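Local atomic coordinates of branched-chain alpha-ketoacid decarboxylase (Lactococcus lactis, PDB entry 2VBF), a protein that probably decarboxylates branched-chain and aromatic alpha-keto acids to aldehydes, using thiamine diphosphate and a magnesium ion as cofactors. Residues Ser444-Gln456 and Asn471-Thr483. Numbering follows the deposited sequence.
Sequences SRHLLFIGDGSLQ and NPICFIINNDGYT. With MG (magnesium ion), chain E; TPP (thiamine diphosphate), chain F.
Asp-452 and Asn-479 grip one magnesium ion from the C-terminal ends of two adjacent parallel strands, in the GDG...NN motif of thiamine diphosphate enzymes, which binds the metal and the diphosphate. Strands 445-451 and 473-478 run almost parallel, and six backbone bonds, from Ile-473 N to His-446 O through Asp-452 N to Ile-477 O, fix the register. On the face carrying Leu-447, Phe-449 and Phe-475, the two phenylalanine side chains extend in the same direction. Their ring planes are nearly parallel (4°) but displaced so far that little of one ring lies over the other, and CE1 of Phe-449 meets CD2 of Phe-475 at 3.2 Å. At the N-terminal end, Arg-445 bends at chi2 (94°), and its NE donates to Asn-471 O, which lies close to the guanidinium plane, at 2.7 Å; NH2 adds a weak second bond. Ile-473 CG1 lies over one face of the guanidinium, toward its rim. An alanine in place of Arg-445 would probably leave Asn-471 O without these two donors and take away the flat group against which Ile-473 CG1 packs.

At the other end, chi1 of 51° sets the Asp-452 carboxylate between its own backbone N and carbonyl carbon, where its oxygens divide the work: Asp-452 OD1 binds the magnesium ion at 2.0 Å, while OD2 accepts from Gly-481 N at 3.0 Å, on the syn side but tilted out of the carboxylate plane. Asn-479 OD1, Gly-481 O, two diphosphate oxygens and a water complete the six ligands. Tyr-482 turns a ring edge to Gly-453 CA (CE1 at 3.7 Å), and one ring face lies under the cofactor methyl CM4, 4.0 Å above its centre.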
# COMPACT_ATOMS: atom_id res chain seq x y z
N SER A 444 1.21 -14.29 -25.23
CA SER A 444 0.85 -12.94 -25.66
C SER A 444 1.93 -12.00 -25.14
O SER A 444 2.04 -11.82 -23.93
CB SER A 444 -0.53 -12.52 -25.13
OG SER A 444 -0.82 -11.19 -25.52
N ARG A 445 2.73 -11.43 -26.05
CA ARG A 445 3.84 -10.55 -25.67
C ARG A 445 3.28 -9.26 -25.11
O ARG A 445 2.57 -8.54 -25.81
CB ARG A 445 4.77 -10.24 -26.86
CG ARG A 445 6.11 -9.55 -26.49
CD ARG A 445 7.20 -10.58 -26.31
NE ARG A 445 8.44 -10.10 -25.69
CZ ARG A 445 9.57 -9.83 -26.34
NH1 ARG A 445 9.64 -9.92 -27.67
NH2 ARG A 445 10.65 -9.46 -25.66
N HIS A 446 3.65 -8.95 -23.88
CA HIS A 446 3.22 -7.73 -23.21
C HIS A 446 4.18 -6.58 -23.44
O HIS A 446 5.40 -6.71 -23.25
CB HIS A 446 3.02 -7.98 -21.72
CG HIS A 446 1.76 -8.74 -21.42
ND1 HIS A 446 1.48 -9.96 -22.00
CD2 HIS A 446 0.71 -8.45 -20.61
CE1 HIS A 446 0.31 -10.39 -21.56
NE2 HIS A 446 -0.18 -9.49 -20.72
N LEU A 447 3.59 -5.46 -23.84
CA LEU A 447 4.27 -4.19 -24.00
C LEU A 447 3.69 -3.23 -22.95
O LEU A 447 2.49 -2.93 -22.99
CB LEU A 447 4.03 -3.63 -25.40
CG LEU A 447 4.88 -4.24 -26.53
CD1 LEU A 447 4.56 -5.70 -26.79
CD2 LEU A 447 4.70 -3.42 -27.78
N LEU A 448 4.54 -2.80 -22.02
CA LEU A 448 4.16 -1.86 -20.95
C LEU A 448 4.66 -0.45 -21.23
O LEU A 448 5.83 -0.25 -21.52
CB LEU A 448 4.76 -2.32 -19.61
CG LEU A 448 4.58 -1.38 -18.41
CD1 LEU A 448 3.09 -1.23 -18.07
CD2 LEU A 448 5.37 -1.88 -17.22
N PHE A 449 3.75 0.51 -21.09
CA PHE A 449 4.08 1.91 -21.12
C PHE A 449 3.70 2.50 -19.77
O PHE A 449 2.51 2.59 -19.44
CB PHE A 449 3.33 2.60 -22.25
CG PHE A 449 3.69 2.05 -23.61
CD1 PHE A 449 4.77 2.55 -24.31
CD2 PHE A 449 2.98 0.99 -24.15
CE1 PHE A 449 5.12 2.02 -25.55
CE2 PHE A 449 3.32 0.47 -25.38
CZ PHE A 449 4.40 0.98 -26.08
N ILE A 450 4.72 2.88 -19.01
CA ILE A 450 4.55 3.42 -17.67
C ILE A 450 5.42 4.67 -17.49
O ILE A 450 6.55 4.73 -17.98
CB ILE A 450 4.85 2.35 -16.59
CG1 ILE A 450 4.51 2.88 -15.19
CG2 ILE A 450 6.32 1.87 -16.65
CD1 ILE A 450 4.50 1.78 -14.12
N GLY A 451 4.87 5.68 -16.82
CA GLY A 451 5.59 6.91 -16.56
C GLY A 451 6.64 6.73 -15.47
O GLY A 451 6.55 5.83 -14.63
N ASP A 452 7.64 7.61 -15.48
CA ASP A 452 8.62 7.67 -14.41
C ASP A 452 7.99 7.81 -13.02
O ASP A 452 8.35 7.07 -12.10
CB ASP A 452 9.65 8.79 -14.66
CG ASP A 452 9.03 10.17 -14.99
OD1 ASP A 452 7.82 10.33 -15.28
OD2 ASP A 452 9.82 11.13 -14.99
N GLY A 453 7.02 8.70 -12.88
CA GLY A 453 6.40 8.96 -11.59
C GLY A 453 5.64 7.76 -11.07
O GLY A 453 5.65 7.50 -9.87
N SER A 454 4.99 7.04 -11.99
CA SER A 454 4.18 5.86 -11.65
C SER A 454 5.04 4.65 -11.35
O SER A 454 4.75 3.89 -10.42
CB SER A 454 3.22 5.54 -12.79
OG SER A 454 2.26 6.57 -12.95
N LEU A 455 6.11 4.46 -12.12
CA LEU A 455 7.06 3.36 -11.85
C LEU A 455 7.60 3.41 -10.42
O LEU A 455 7.80 2.39 -9.79
CB LEU A 455 8.23 3.36 -12.83
CG LEU A 455 9.29 2.27 -12.57
CD1 LEU A 455 8.74 0.85 -12.81
CD2 LEU A 455 10.55 2.52 -13.42
N GLN A 456 7.81 4.62 -9.90
CA GLN A 456 8.40 4.78 -8.58
C GLN A 456 7.52 4.19 -7.46
O GLN A 456 8.02 3.83 -6.40
CB GLN A 456 8.70 6.25 -8.31
CG GLN A 456 9.80 6.83 -9.22
CD GLN A 456 10.49 8.06 -8.66
OE1 GLN A 456 10.30 8.41 -7.50
NE2 GLN A 456 11.33 8.71 -9.48
N ASN A 471 9.44 -12.12 -20.15
CA ASN A 471 10.02 -11.44 -21.29
C ASN A 471 9.18 -10.29 -21.86
O ASN A 471 9.12 -10.12 -23.07
CB ASN A 471 10.29 -12.46 -22.39
CG ASN A 471 11.30 -13.48 -21.97
OD1 ASN A 471 12.32 -13.13 -21.35
ND2 ASN A 471 11.04 -14.74 -22.30
N PRO A 472 8.58 -9.45 -20.99
CA PRO A 472 7.82 -8.34 -21.55
C PRO A 472 8.74 -7.27 -22.12
O PRO A 472 9.94 -7.29 -21.85
CB PRO A 472 7.09 -7.80 -20.33
CG PRO A 472 8.05 -8.00 -19.25
CD PRO A 472 8.59 -9.38 -19.52
N ILE A 473 8.17 -6.34 -22.88
CA ILE A 473 8.89 -5.18 -23.38
C ILE A 473 8.35 -3.97 -22.60
O ILE A 473 7.17 -3.62 -22.73
CB ILE A 473 8.68 -4.99 -24.89
CG1 ILE A 473 9.10 -6.25 -25.66
CG2 ILE A 473 9.43 -3.72 -25.38
CD1 ILE A 473 8.66 -6.26 -27.12
N CYS A 474 9.20 -3.38 -21.77
CA CYS A 474 8.80 -2.32 -20.86
C CYS A 474 9.39 -1.01 -21.31
O CYS A 474 10.61 -0.91 -21.49
CB CYS A 474 9.28 -2.64 -19.45
SG CYS A 474 8.63 -4.18 -18.81
N PHE A 475 8.52 -0.02 -21.49
CA PHE A 475 8.90 1.35 -21.86
C PHE A 475 8.63 2.28 -20.68
O PHE A 475 7.48 2.41 -20.26
CB PHE A 475 8.11 1.85 -23.06
CG PHE A 475 8.38 1.09 -24.32
CD1 PHE A 475 9.47 1.42 -25.13
CD2 PHE A 475 7.55 0.06 -24.71
CE1 PHE A 475 9.72 0.72 -26.30
CE2 PHE A 475 7.79 -0.65 -25.88
CZ PHE A 475 8.87 -0.32 -26.68
N ILE A 476 9.68 2.92 -20.18
CA ILE A 476 9.56 3.87 -19.05
C ILE A 476 9.65 5.28 -19.63
O ILE A 476 10.67 5.65 -20.23
CB ILE A 476 10.67 3.67 -17.98
CG1 ILE A 476 10.67 2.23 -17.43
CG2 ILE A 476 10.51 4.68 -16.84
CD1 ILE A 476 11.35 1.20 -18.30
N ILE A 477 8.58 6.07 -19.47
CA ILE A 477 8.57 7.42 -20.01
C ILE A 477 9.18 8.40 -19.00
O ILE A 477 8.53 8.85 -18.08
CB ILE A 477 7.17 7.88 -20.45
CG1 ILE A 477 6.61 6.91 -21.49
CG2 ILE A 477 7.23 9.29 -20.99
CD1 ILE A 477 5.27 7.29 -22.05
N ASN A 478 10.45 8.71 -19.21
CA ASN A 478 11.13 9.66 -18.37
C ASN A 478 10.90 11.06 -18.94
O ASN A 478 11.58 11.47 -19.89
CB ASN A 478 12.62 9.33 -18.27
CG ASN A 478 13.39 10.37 -17.48
OD1 ASN A 478 12.84 11.41 -17.09
ND2 ASN A 478 14.67 10.11 -17.26
N ASN A 479 9.93 11.78 -18.37
CA ASN A 479 9.69 13.18 -18.71
C ASN A 479 9.88 14.10 -17.49
O ASN A 479 9.26 15.16 -17.40
CB ASN A 479 8.33 13.39 -19.38
CG ASN A 479 7.21 12.80 -18.58
OD1 ASN A 479 7.39 12.51 -17.40
ND2 ASN A 479 6.07 12.57 -19.21
N ASP A 480 10.74 13.67 -16.58
CA ASP A 480 11.16 14.48 -15.44
C ASP A 480 9.96 14.91 -14.58
O ASP A 480 9.83 16.09 -14.22
CB ASP A 480 11.93 15.71 -15.96
CG ASP A 480 12.69 16.45 -14.87
OD1 ASP A 480 13.05 15.83 -13.83
OD2 ASP A 480 12.92 17.66 -15.07
N GLY A 481 9.11 13.94 -14.22
CA GLY A 481 7.99 14.16 -13.29
C GLY A 481 6.59 13.82 -13.79
O GLY A 481 6.43 13.02 -14.72
N TYR A 482 5.59 14.48 -13.20
CA TYR A 482 4.18 14.13 -13.38
C TYR A 482 3.55 15.03 -14.44
O TYR A 482 2.91 16.04 -14.13
CB TYR A 482 3.37 14.28 -12.08
CG TYR A 482 3.79 13.51 -10.84
CD1 TYR A 482 4.22 12.19 -10.89
CD2 TYR A 482 3.69 14.11 -9.59
CE1 TYR A 482 4.53 11.48 -9.72
CE2 TYR A 482 4.01 13.42 -8.42
CZ TYR A 482 4.45 12.11 -8.49
OH TYR A 482 4.77 11.42 -7.34
N THR A 483 3.73 14.66 -15.71
CA THR A 483 3.28 15.51 -16.81
C THR A 483 1.76 15.63 -16.87
O THR A 483 1.25 16.72 -17.08
CB THR A 483 3.88 15.04 -18.16
OG1 THR A 483 5.26 15.42 -18.21
CG2 THR A 483 3.14 15.66 -19.35
MG MG E . 6.30 11.38 -15.96
N1' TPP F . -1.62 8.35 -6.36
C2' TPP F . -2.19 7.20 -6.84
CM2 TPP F . -2.01 5.92 -6.08
N3' TPP F . -2.93 7.26 -8.00
C4' TPP F . -3.11 8.45 -8.67
N4' TPP F . -3.83 8.45 -9.76
C5' TPP F . -2.51 9.62 -8.20
C6' TPP F . -1.76 9.56 -7.03
C7' TPP F . -2.65 10.93 -8.93
N3 TPP F . -1.96 10.93 -10.22
C2 TPP F . -2.53 10.67 -11.46
S1 TPP F . -1.53 10.74 -12.73
C5 TPP F . -0.31 11.15 -11.74
C4 TPP F . -0.65 11.23 -10.39
CM4 TPP F . 0.30 11.59 -9.28
C6 TPP F . 1.04 11.42 -12.37
C7 TPP F . 1.64 10.25 -13.13
O7 TPP F . 2.89 10.69 -13.61
PA TPP F . 3.77 9.81 -14.61
O1A TPP F . 3.67 8.33 -14.27
O2A TPP F . 5.19 10.32 -14.54
O3A TPP F . 3.02 10.03 -16.02
PB TPP F . 3.29 11.20 -17.12
O1B TPP F . 1.98 11.93 -17.26
O2B TPP F . 3.61 10.47 -18.40
O3B TPP F . 4.42 12.09 -16.68
O HOH W 1 5.64 8.86 -7.45
O HOH W 2 6.10 9.85 -17.41